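PDB 6GUQ: putative sugar binding protein from Geobacillus stearothermophilus, which probably binds sugars as a two-lobed bacterial solute-binding protein, and holds a beta-D-glucopyranose in the cleft between its lobes. Local coordinates for residues V36-D41 / R69-D74; Q94-A99 / I118-P123; T220-A225 / D247-T252; T264-P269 / K298-K303. All blocks are in the same frame, centred on the assembly; numbering follows the deposited sequence.

How the interactions relate
Read from the N terminus, the four contacts come in series: each loop closes before the next opens, so none nests in or crosses another. Interaction 1 brings the loop after strand 32-36 against the one after strand 62-65, closing a loop that holds helix 43-59. Interaction 2 does the same for the ends of strands 90-93 and 115-118, across helix 98-109, and touches interaction 1 through Glu38 and Gln94. Interaction 3 pairs the loops that follow strands 216-219 and 242-246 in the other lobe. Interaction 4 joins strand 263-266 to strand 292-300 around helix 269-284 and meets interaction 3 at Asp247. All four reach the sugar.

Interaction 1 (V36-D41 / R69-D74); sequences VPEELD and RQANID. With BGC (beta-D-glucopyranose), chain B.
Glu39 meets the turn Arg69-Gln70-Ala71 along nearly its whole length, and the account of this contact is largely the account of that one side chain. Its CB stands loosely beside both the N and the CB of Ala71. CG is then anti to the backbone N (chi1 171°), and this extended course brings it against the backbone of the facing loop, with Glu39 CG only 3.2 Å from Arg69 O. CD lies about equally far, 3.7 Å, from Arg69 O and Ala71 N, and the carboxylate arrives at Ala71, whose backbone N gives Glu39 OE1 a hydrogen bond of 2.8 Å. The bond is moderately straight (156° at the hydrogen) and uses the anti lone pair, the one turned away from OE2. An acidic side chain thus takes up a backbone N-H in a loop with no regular partner strand.

Next to it, Ala71 CB packs against Glu38, 3.5 Å from its carbonyl O, and the methyl also stands beside the aliphatic CG of that residue. Glu38 itself runs the other way: its extended chain carries OE1 to the sugar, whose O4 donates a 2.6 Å hydrogen bond to it. One loop therefore faces two ways, holding the neighbouring turn with Glu39 and the ligand with Glu38, a galactose-binding residue of this protein.

In the fold, residues 36-41 bridge strand 32-36 and helix 43-59, with Trp45 of that helix beside Glu38, while Asn72 caps the start of helix 73-84 and Ile73 packs on helix 98-109.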
# COMPACT_ATOMS: atom_id res chain seq x y z
N VAL A 36 10.55 -2.69 -9.33
CA VAL A 36 11.19 -2.21 -8.11
C VAL A 36 10.13 -2.14 -7.01
O VAL A 36 9.21 -1.31 -7.10
CB VAL A 36 11.82 -0.83 -8.33
CG1 VAL A 36 12.44 -0.32 -7.04
CG2 VAL A 36 12.83 -0.89 -9.46
N PRO A 37 10.22 -2.96 -5.96
CA PRO A 37 9.30 -2.84 -4.81
C PRO A 37 9.76 -1.78 -3.82
O PRO A 37 10.88 -1.29 -3.86
CB PRO A 37 9.37 -4.22 -4.17
CG PRO A 37 10.79 -4.62 -4.41
CD PRO A 37 11.10 -4.14 -5.83
N GLU A 38 8.85 -1.45 -2.88
CA GLU A 38 9.21 -0.52 -1.80
C GLU A 38 10.27 -1.12 -0.88
O GLU A 38 11.09 -0.38 -0.30
CB GLU A 38 7.96 -0.13 -0.98
CG GLU A 38 8.20 0.98 0.07
CD GLU A 38 6.91 1.71 0.51
OE1 GLU A 38 5.80 1.27 0.14
OE2 GLU A 38 7.01 2.71 1.26
N GLU A 39 10.29 -2.45 -0.75
CA GLU A 39 11.22 -3.17 0.11
C GLU A 39 11.21 -4.62 -0.35
O GLU A 39 10.13 -5.20 -0.55
CB GLU A 39 10.81 -3.04 1.59
CG GLU A 39 11.57 -3.92 2.58
CD GLU A 39 11.37 -3.49 4.03
OE1 GLU A 39 11.67 -2.32 4.38
OE2 GLU A 39 10.88 -4.32 4.83
N LEU A 40 12.39 -5.20 -0.51
CA LEU A 40 12.53 -6.45 -1.26
C LEU A 40 11.66 -7.56 -0.67
O LEU A 40 10.76 -8.08 -1.34
CB LEU A 40 14.01 -6.86 -1.31
CG LEU A 40 14.49 -7.78 -2.44
CD1 LEU A 40 15.94 -8.16 -2.20
CD2 LEU A 40 13.64 -9.04 -2.60
N ASP A 41 11.91 -7.95 0.59
CA ASP A 41 11.29 -9.13 1.17
C ASP A 41 10.00 -8.83 1.94
O ASP A 41 9.49 -9.71 2.65
CB ASP A 41 12.29 -9.88 2.06
CG ASP A 41 11.86 -11.33 2.35
OD1 ASP A 41 11.43 -12.05 1.41
OD2 ASP A 41 11.94 -11.76 3.53
N ARG A 69 16.75 -3.67 0.29
CA ARG A 69 16.57 -4.57 1.44
C ARG A 69 15.65 -3.93 2.47
O ARG A 69 14.72 -4.57 2.98
CB ARG A 69 17.92 -4.90 2.09
CG ARG A 69 18.97 -5.54 1.18
CD ARG A 69 19.58 -6.80 1.80
NE ARG A 69 20.23 -7.65 0.78
CZ ARG A 69 21.51 -7.57 0.42
NH1 ARG A 69 22.32 -6.68 0.99
NH2 ARG A 69 21.99 -8.39 -0.51
N GLN A 70 15.87 -2.65 2.75
CA GLN A 70 15.12 -1.91 3.75
C GLN A 70 14.61 -0.62 3.13
O GLN A 70 15.38 0.12 2.52
CB GLN A 70 15.97 -1.61 4.98
CG GLN A 70 15.23 -0.90 6.07
CD GLN A 70 16.17 -0.11 6.95
OE1 GLN A 70 15.78 0.35 8.03
NE2 GLN A 70 17.41 0.07 6.50
N ALA A 71 13.31 -0.37 3.30
CA ALA A 71 12.66 0.73 2.61
C ALA A 71 13.36 2.04 2.94
O ALA A 71 13.48 2.43 4.11
CB ALA A 71 11.18 0.80 2.96
N ASN A 72 13.85 2.70 1.89
CA ASN A 72 14.71 3.86 2.04
C ASN A 72 14.63 4.62 0.73
O ASN A 72 14.90 4.06 -0.34
CB ASN A 72 16.15 3.44 2.36
CG ASN A 72 17.13 4.58 2.17
OD1 ASN A 72 17.98 4.53 1.29
ND2 ASN A 72 17.00 5.62 3.00
N ILE A 73 14.26 5.90 0.81
CA ILE A 73 13.95 6.66 -0.39
C ILE A 73 15.19 6.92 -1.22
O ILE A 73 15.13 6.95 -2.46
CB ILE A 73 13.24 7.97 0.00
CG1 ILE A 73 13.15 8.90 -1.20
CG2 ILE A 73 13.96 8.64 1.20
CD1 ILE A 73 12.20 10.03 -1.00
N ASP A 74 16.35 7.09 -0.58
CA ASP A 74 17.56 7.40 -1.33
C ASP A 74 18.09 6.18 -2.06
O ASP A 74 18.58 6.28 -3.19
CB ASP A 74 18.62 7.98 -0.39
CG ASP A 74 18.13 9.21 0.37
OD1 ASP A 74 17.37 10.02 -0.22
OD2 ASP A 74 18.48 9.35 1.57
C2 BGC B . 1.06 -0.84 0.33
C3 BGC B . 2.48 -0.91 -0.11
C4 BGC B . 3.36 -0.95 1.10
C5 BGC B . 3.05 -2.14 1.98
C6 BGC B . 3.91 -2.02 3.20
C1 BGC B . 0.68 -1.95 1.28
O1 BGC B . -0.52 -1.65 1.85
O2 BGC B . 0.13 -0.89 -0.77
O3 BGC B . 2.82 0.32 -0.77
O4 BGC B . 4.75 -1.04 0.76
O5 BGC B . 1.65 -2.12 2.39
O6 BGC B . 3.80 -3.21 3.92

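Interaction 2 (Q94-A99 / I118-P123); sequences QGLTEA and IDTDAP. With BGC (beta-D-glucopyranose), chain B.
Gln94 and Asp119 lie side by side and point the same way, their amide and carboxylate planes turned 67° apart. The polar part of the contact gathers on a single oxygen. Gln94 NE2 donates to Asp119 OD1 at 3.0 Å, descending from above the carboxylate plane, and Thr120 OG1 donates to the same OD1 at 2.8 Å from the opposite face. The sugar adds a third bond there, O3 to Asp119 OD1, also 2.8 Å, while its O2 is held by Asp119 OD2 at 2.7 Å. Gln94 NE2 has a further partner in Glu38, so the amide links two sugar-binding acids.

Backbone bonding is simpler: Gly95 N gives a short, fairly straight hydrogen bond to Thr120 O (2.7 Å). Van der Waals contact with the backbone comes from the CG of Gln94, set anti to its carbonyl carbon (chi1 -81°) and 3.4 Å from Ile118 O.

Apolar contact is a thin supplement. Gly95 CA comes 4.0 Å from Ala122 CB, an approach helped by the lack of a side chain on the glycine, and Leu96 CD1 stands a distant 4.3 Å from Thr120 CG2. His167 covers this patch from helix 166-179.

Chemically, an acid gripped by an amide and a hydroxyl from both faces is restrained against rotation, which is consistent with its two oxygens taking the adjacent hydroxyls O2 and O3; the gathered donors would probably favour the carboxylate form.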
# COMPACT_ATOMS: atom_id res chain seq x y z
N GLN A 94 6.79 2.11 -7.99
CA GLN A 94 5.97 3.08 -7.27
C GLN A 94 6.40 4.50 -7.60
O GLN A 94 7.58 4.78 -7.85
CB GLN A 94 6.12 2.91 -5.75
CG GLN A 94 5.32 1.82 -5.07
CD GLN A 94 5.83 1.58 -3.63
OE1 GLN A 94 7.02 1.36 -3.42
NE2 GLN A 94 4.93 1.64 -2.65
N GLY A 95 5.44 5.42 -7.55
CA GLY A 95 5.74 6.83 -7.65
C GLY A 95 5.66 7.46 -6.28
O GLY A 95 4.75 8.24 -5.99
N LEU A 96 6.66 7.13 -5.46
CA LEU A 96 6.52 7.18 -4.01
C LEU A 96 6.31 8.60 -3.50
O LEU A 96 5.41 8.85 -2.70
CB LEU A 96 7.74 6.55 -3.36
CG LEU A 96 7.45 5.83 -2.06
CD1 LEU A 96 6.04 5.25 -2.06
CD2 LEU A 96 8.48 4.74 -1.90
N THR A 97 7.15 9.55 -3.92
CA THR A 97 7.01 10.93 -3.50
C THR A 97 7.09 11.86 -4.71
O THR A 97 7.92 11.65 -5.61
CB THR A 97 8.08 11.35 -2.48
OG1 THR A 97 9.24 11.80 -3.18
CG2 THR A 97 8.47 10.18 -1.58
N GLU A 98 6.24 12.89 -4.70
CA GLU A 98 6.14 13.80 -5.83
C GLU A 98 7.43 14.60 -6.04
O GLU A 98 7.80 14.87 -7.18
CB GLU A 98 4.94 14.74 -5.64
CG GLU A 98 4.80 15.86 -6.69
CD GLU A 98 3.42 16.53 -6.70
OE1 GLU A 98 3.20 17.43 -7.54
OE2 GLU A 98 2.55 16.17 -5.88
N ALA A 99 8.12 14.96 -4.97
CA ALA A 99 9.28 15.82 -5.10
C ALA A 99 10.51 15.08 -5.64
O ALA A 99 11.33 15.69 -6.33
CB ALA A 99 9.61 16.46 -3.75
N ILE A 118 3.13 1.50 -10.32
CA ILE A 118 2.42 0.39 -9.70
C ILE A 118 2.21 0.73 -8.23
O ILE A 118 3.09 1.31 -7.58
CB ILE A 118 3.19 -0.94 -9.87
CG1 ILE A 118 2.32 -2.13 -9.45
CG2 ILE A 118 4.48 -0.98 -9.07
CD1 ILE A 118 2.91 -3.47 -9.90
N ASP A 119 0.99 0.44 -7.72
CA ASP A 119 0.66 0.48 -6.29
C ASP A 119 0.53 1.91 -5.76
O ASP A 119 -0.40 2.22 -5.00
CB ASP A 119 1.71 -0.33 -5.50
CG ASP A 119 1.58 -0.18 -3.99
OD1 ASP A 119 2.15 0.78 -3.43
OD2 ASP A 119 0.92 -1.04 -3.35
N THR A 120 1.44 2.79 -6.16
CA THR A 120 1.42 4.20 -5.79
C THR A 120 1.71 5.02 -7.03
O THR A 120 2.76 4.84 -7.66
CB THR A 120 2.46 4.49 -4.70
OG1 THR A 120 2.30 3.57 -3.61
CG2 THR A 120 2.33 5.92 -4.19
N ASP A 121 0.79 5.92 -7.40
CA ASP A 121 0.90 6.67 -8.64
C ASP A 121 1.63 8.00 -8.41
O ASP A 121 1.70 8.52 -7.28
CB ASP A 121 -0.49 6.94 -9.25
CG ASP A 121 -0.43 7.40 -10.74
OD1 ASP A 121 0.62 7.18 -11.41
OD2 ASP A 121 -1.44 7.96 -11.24
N ALA A 122 2.21 8.52 -9.51
CA ALA A 122 2.73 9.89 -9.63
C ALA A 122 2.02 10.54 -10.82
O ALA A 122 2.62 10.70 -11.90
CB ALA A 122 4.25 9.91 -9.79
N PRO A 123 0.76 10.95 -10.65
CA PRO A 123 -0.06 11.32 -11.83
C PRO A 123 0.42 12.56 -12.56
O PRO A 123 -0.10 12.86 -13.65
CB PRO A 123 -1.45 11.53 -11.23
CG PRO A 123 -1.20 11.89 -9.76
CD PRO A 123 0.07 11.18 -9.37
C2 BGC B . 1.06 -0.84 0.33
C3 BGC B . 2.48 -0.91 -0.11
C4 BGC B . 3.36 -0.95 1.10
C5 BGC B . 3.05 -2.14 1.98
C6 BGC B . 3.91 -2.02 3.20
C1 BGC B . 0.68 -1.95 1.28
O1 BGC B . -0.52 -1.65 1.85
O2 BGC B . 0.13 -0.89 -0.77
O3 BGC B . 2.82 0.32 -0.77
O4 BGC B . 4.75 -1.04 0.76
O5 BGC B . 1.65 -2.12 2.39
O6 BGC B . 3.80 -3.21 3.92

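Interaction 3 (T220-A225 / D247-T252); sequences TSALDA and DTLPET. With BGC (beta-D-glucopyranose), chain B.
Ala222 and Asp247 meet directly beside the sugar, with Ala222 CB 3.3 Å from Asp247 OD2. Each also holds the ring: Ala222 N donates to the ring oxygen O5 at 2.9 Å, and the anomeric hydroxyl O1 donates to Asp247 OD2 at 2.6 Å. The methyl of Ala222 thus fills the corner between the carboxylate and O5. Ser221 lies against the ring as well, its CB 3.6 Å from O5, and Gln267, another sugar-binding residue, also holds Asp247 OD1 through its NE2.

Behind this first shell comes an apolar layer. Leu249 CD1 reaches Leu223 CD2 at 3.6 Å, the two branched ends crossing at a slant, and the same CD1 lies near Ala222 CB. Two waters extend the layer on its polar side: both donate to Ala222 O at 2.8 Å and both bond to Thr252 OG1, forming a double bridge from the loop to helix 250-258.

Asp224, in the first turn of its helix, stands behind Ser221 and positions it. Its OD2 accepts from both Ser221 N and Ser221 OG, the OG bond being 2.6 Å, and both come from one face of the carboxylate. Ser221 OG is brought there by a chi1 of 66°, between N and the carbonyl carbon.

One N-H and one carboxylate oxygen, a donor and an acceptor, thus bond O5 and O1, which is consistent with recognition of a pyranose whose anomeric hydroxyl is unsubstituted.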
# COMPACT_ATOMS: atom_id res chain seq x y z
N THR A 220 -2.72 1.86 7.79
CA THR A 220 -2.82 2.20 6.37
C THR A 220 -1.87 1.42 5.46
O THR A 220 -1.91 1.63 4.24
CB THR A 220 -2.61 3.72 6.16
OG1 THR A 220 -1.23 4.07 6.30
CG2 THR A 220 -3.44 4.52 7.14
N SER A 221 -1.06 0.50 6.00
CA SER A 221 -0.22 -0.36 5.17
C SER A 221 -0.29 -1.80 5.67
O SER A 221 -0.88 -2.09 6.72
CB SER A 221 1.22 0.16 5.12
OG SER A 221 1.85 0.09 6.40
N ALA A 222 0.35 -2.72 4.94
CA ALA A 222 0.03 -4.14 5.06
C ALA A 222 0.34 -4.73 6.44
O ALA A 222 -0.32 -5.70 6.86
CB ALA A 222 0.77 -4.93 3.98
N LEU A 223 1.33 -4.21 7.16
CA LEU A 223 1.76 -4.80 8.42
C LEU A 223 1.31 -4.01 9.66
O LEU A 223 1.73 -4.34 10.78
CB LEU A 223 3.28 -4.95 8.43
CG LEU A 223 3.90 -5.83 7.35
CD1 LEU A 223 5.42 -5.62 7.26
CD2 LEU A 223 3.56 -7.29 7.63
N ASP A 224 0.47 -2.99 9.49
CA ASP A 224 0.20 -2.07 10.59
C ASP A 224 -0.79 -2.66 11.59
O ASP A 224 -0.55 -2.60 12.80
CB ASP A 224 -0.32 -0.74 10.05
CG ASP A 224 0.78 0.07 9.37
OD1 ASP A 224 1.98 -0.11 9.72
OD2 ASP A 224 0.44 0.86 8.47
N ALA A 225 -1.90 -3.23 11.11
CA ALA A 225 -2.88 -3.81 12.01
C ALA A 225 -2.33 -5.02 12.75
O ALA A 225 -2.82 -5.34 13.84
CB ALA A 225 -4.16 -4.18 11.25
N ASP A 247 -5.01 -4.73 3.66
CA ASP A 247 -4.53 -5.94 3.00
C ASP A 247 -4.92 -7.22 3.74
O ASP A 247 -5.57 -7.18 4.79
CB ASP A 247 -3.02 -5.86 2.80
CG ASP A 247 -2.63 -4.67 1.93
OD1 ASP A 247 -3.11 -4.60 0.76
OD2 ASP A 247 -1.86 -3.79 2.42
N THR A 248 -4.54 -8.37 3.17
CA THR A 248 -5.05 -9.67 3.57
C THR A 248 -3.92 -10.68 3.78
O THR A 248 -4.11 -11.88 3.54
CB THR A 248 -6.04 -10.20 2.54
OG1 THR A 248 -5.43 -10.18 1.25
CG2 THR A 248 -7.33 -9.33 2.51
N LEU A 249 -2.74 -10.23 4.22
CA LEU A 249 -1.66 -11.12 4.62
C LEU A 249 -2.18 -12.16 5.60
O LEU A 249 -3.13 -11.89 6.34
CB LEU A 249 -0.52 -10.33 5.25
CG LEU A 249 0.22 -9.33 4.37
CD1 LEU A 249 1.37 -8.69 5.13
CD2 LEU A 249 0.72 -10.05 3.13
N PRO A 250 -1.57 -13.36 5.65
CA PRO A 250 -2.14 -14.45 6.49
C PRO A 250 -2.46 -14.06 7.92
O PRO A 250 -3.55 -14.38 8.43
CB PRO A 250 -1.03 -15.52 6.43
CG PRO A 250 -0.38 -15.30 5.11
CD PRO A 250 -0.40 -13.81 4.87
N GLU A 251 -1.55 -13.36 8.60
CA GLU A 251 -1.77 -13.07 10.01
C GLU A 251 -2.90 -12.08 10.22
O GLU A 251 -3.51 -12.07 11.30
CB GLU A 251 -0.49 -12.56 10.64
CG GLU A 251 -0.19 -13.33 11.89
CD GLU A 251 1.01 -12.80 12.61
OE1 GLU A 251 0.99 -12.78 13.88
OE2 GLU A 251 1.97 -12.40 11.90
N THR A 252 -3.20 -11.25 9.22
CA THR A 252 -4.37 -10.39 9.31
C THR A 252 -5.64 -11.22 9.27
O THR A 252 -6.61 -10.92 9.97
CB THR A 252 -4.35 -9.37 8.17
OG1 THR A 252 -3.27 -8.45 8.35
CG2 THR A 252 -5.65 -8.59 8.11
C2 BGC B . 1.06 -0.84 0.33
C3 BGC B . 2.48 -0.91 -0.11
C4 BGC B . 3.36 -0.95 1.10
C5 BGC B . 3.05 -2.14 1.98
C6 BGC B . 3.91 -2.02 3.20
C1 BGC B . 0.68 -1.95 1.28
O1 BGC B . -0.52 -1.65 1.85
O2 BGC B . 0.13 -0.89 -0.77
O3 BGC B . 2.82 0.32 -0.77
O4 BGC B . 4.75 -1.04 0.76
O5 BGC B . 1.65 -2.12 2.39
O6 BGC B . 3.80 -3.21 3.92
O HOH W 1 -2.47 -7.21 6.03
O HOH W 2 -2.14 -5.74 8.98

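Interaction 4 (T264-P269 / K298-K303); sequences TVVQEP and KVIRKK. With BGC (beta-D-glucopyranose), chain B.
Thr264 and Ile300 form a hydrogen-bonded pair in the antiparallel ladder between strands 263-266 and 292-300, the one antiparallel pairing in the otherwise parallel sheet of this periplasmic-binding-protein fold. The tight part is the ladder with one of its faces. Thr264 N donates to Ile300 O, and Ile300 N returns the bond to Thr264 O, each at 3.0 Å; Val266 N adds a shorter bond to Lys298 O, 2.7 Å. The N-to-C directions of the short strands make 135°, antiparallel but strongly twisted. Thr264 and Ile300 lie side by side on one face, Thr264 CG2 against Ile300 CG1 at 3.8 Å. Val266 shares that face, and its CG2 meets Ile300 CG2 at 3.6 Å, with the two side chains crossing at about a right angle. On the other face Val265 and Val299 touch more lightly, 4.1 Å between their CG2 atoms, under helix 135-149, which supplies Ala142, Leu141 and Ala145.

The loose, solvent side is the outer end of the exposed Lys298. Bent at its last torsion (chi4 -69°), it leaves NZ 4.8 Å from Glu268 OE1, not in contact. A water spans the distance, accepting from the lysine and donating to the carboxylate.

Just beyond the paired residues the loop turns to the ligand, where the extended side chain of Gln267 ends in a nearly straight bond (174°) from NE2 to the sugar O2, 3.1 Å long.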
# COMPACT_ATOMS: atom_id res chain seq x y z
N THR A 264 -10.63 -5.08 7.31
CA THR A 264 -9.41 -4.77 6.59
C THR A 264 -9.73 -4.44 5.13
O THR A 264 -10.62 -5.04 4.51
CB THR A 264 -8.38 -5.91 6.73
OG1 THR A 264 -7.14 -5.54 6.12
CG2 THR A 264 -8.90 -7.22 6.13
N VAL A 265 -9.01 -3.44 4.62
CA VAL A 265 -9.16 -2.97 3.25
C VAL A 265 -8.44 -3.94 2.31
O VAL A 265 -7.22 -4.07 2.38
CB VAL A 265 -8.61 -1.55 3.10
CG1 VAL A 265 -8.72 -1.09 1.66
CG2 VAL A 265 -9.32 -0.61 4.04
N VAL A 266 -9.20 -4.59 1.44
CA VAL A 266 -8.63 -5.53 0.47
C VAL A 266 -7.84 -4.79 -0.60
O VAL A 266 -8.26 -3.73 -1.07
CB VAL A 266 -9.77 -6.36 -0.16
CG1 VAL A 266 -9.33 -6.95 -1.48
CG2 VAL A 266 -10.25 -7.42 0.81
N GLN A 267 -6.70 -5.36 -1.01
CA GLN A 267 -6.03 -4.98 -2.25
C GLN A 267 -5.76 -6.22 -3.08
O GLN A 267 -5.96 -7.36 -2.62
CB GLN A 267 -4.70 -4.25 -2.02
CG GLN A 267 -4.83 -2.95 -1.28
CD GLN A 267 -3.59 -2.09 -1.41
OE1 GLN A 267 -3.53 -1.20 -2.26
NE2 GLN A 267 -2.58 -2.35 -0.56
N GLU A 268 -5.30 -6.00 -4.30
CA GLU A 268 -5.03 -7.07 -5.26
C GLU A 268 -3.57 -7.01 -5.69
O GLU A 268 -3.26 -6.62 -6.83
CB GLU A 268 -5.97 -6.98 -6.46
CG GLU A 268 -7.43 -7.29 -6.13
CD GLU A 268 -7.61 -8.70 -5.56
OE1 GLU A 268 -8.49 -8.88 -4.67
OE2 GLU A 268 -6.87 -9.61 -5.99
N PRO A 269 -2.63 -7.39 -4.81
CA PRO A 269 -1.21 -7.28 -5.18
C PRO A 269 -0.80 -8.23 -6.29
O PRO A 269 0.03 -7.86 -7.13
CB PRO A 269 -0.48 -7.57 -3.86
CG PRO A 269 -1.45 -8.36 -3.06
CD PRO A 269 -2.82 -7.86 -3.43
N LYS A 298 -12.08 -3.03 -1.44
CA LYS A 298 -13.29 -3.16 -0.64
C LYS A 298 -12.87 -3.48 0.79
O LYS A 298 -11.75 -3.91 1.04
CB LYS A 298 -14.21 -4.27 -1.19
CG LYS A 298 -13.45 -5.56 -1.54
CD LYS A 298 -14.37 -6.78 -1.62
CE LYS A 298 -13.59 -8.04 -2.00
NZ LYS A 298 -13.08 -8.02 -3.42
N VAL A 299 -13.80 -3.27 1.73
CA VAL A 299 -13.58 -3.58 3.13
C VAL A 299 -14.24 -4.92 3.45
O VAL A 299 -15.44 -5.09 3.22
CB VAL A 299 -14.15 -2.48 4.04
CG1 VAL A 299 -14.05 -2.93 5.47
CG2 VAL A 299 -13.42 -1.15 3.81
N ILE A 300 -13.46 -5.86 3.98
CA ILE A 300 -14.01 -7.15 4.36
C ILE A 300 -13.91 -7.31 5.87
O ILE A 300 -13.07 -6.70 6.54
CB ILE A 300 -13.31 -8.33 3.66
CG1 ILE A 300 -11.84 -8.38 4.07
CG2 ILE A 300 -13.51 -8.25 2.15
CD1 ILE A 300 -11.33 -9.77 4.30
N ARG A 301 -14.80 -8.15 6.40
CA ARG A 301 -14.88 -8.47 7.81
C ARG A 301 -14.90 -9.99 7.96
O ARG A 301 -14.88 -10.73 6.97
CB ARG A 301 -16.11 -7.83 8.45
CG ARG A 301 -16.18 -6.32 8.25
CD ARG A 301 -17.60 -5.84 8.39
NE ARG A 301 -17.69 -4.39 8.55
CZ ARG A 301 -17.86 -3.54 7.54
NH1 ARG A 301 -17.96 -4.02 6.30
NH2 ARG A 301 -17.93 -2.23 7.76
N LYS A 302 -14.93 -10.45 9.21
CA LYS A 302 -14.93 -11.88 9.50
C LYS A 302 -16.02 -12.63 8.75
O LYS A 302 -15.88 -13.82 8.46
CB LYS A 302 -15.09 -12.09 11.00
CG LYS A 302 -15.20 -13.53 11.48
CD LYS A 302 -15.43 -13.55 12.98
CE LYS A 302 -15.89 -14.92 13.46
NZ LYS A 302 -14.94 -16.00 13.12
N LYS A 303 -17.13 -11.95 8.43
CA LYS A 303 -18.25 -12.61 7.76
C LYS A 303 -17.96 -12.89 6.28
O LYS A 303 -18.63 -13.74 5.69
CB LYS A 303 -19.52 -11.77 7.90
CG LYS A 303 -19.64 -10.58 6.96
CD LYS A 303 -20.82 -9.69 7.35
CE LYS A 303 -20.75 -8.31 6.69
NZ LYS A 303 -21.00 -8.37 5.23
C2 BGC B . 1.06 -0.84 0.33
C3 BGC B . 2.48 -0.91 -0.11
C4 BGC B . 3.36 -0.95 1.10
C5 BGC B . 3.05 -2.14 1.98
C6 BGC B . 3.91 -2.02 3.20
C1 BGC B . 0.68 -1.95 1.28
O1 BGC B . -0.52 -1.65 1.85
O2 BGC B . 0.13 -0.89 -0.77
O3 BGC B . 2.82 0.32 -0.77
O4 BGC B . 4.75 -1.04 0.76
O5 BGC B . 1.65 -2.12 2.39
O6 BGC B . 3.80 -3.21 3.92
O HOH W 3 -10.82 -6.72 -4.16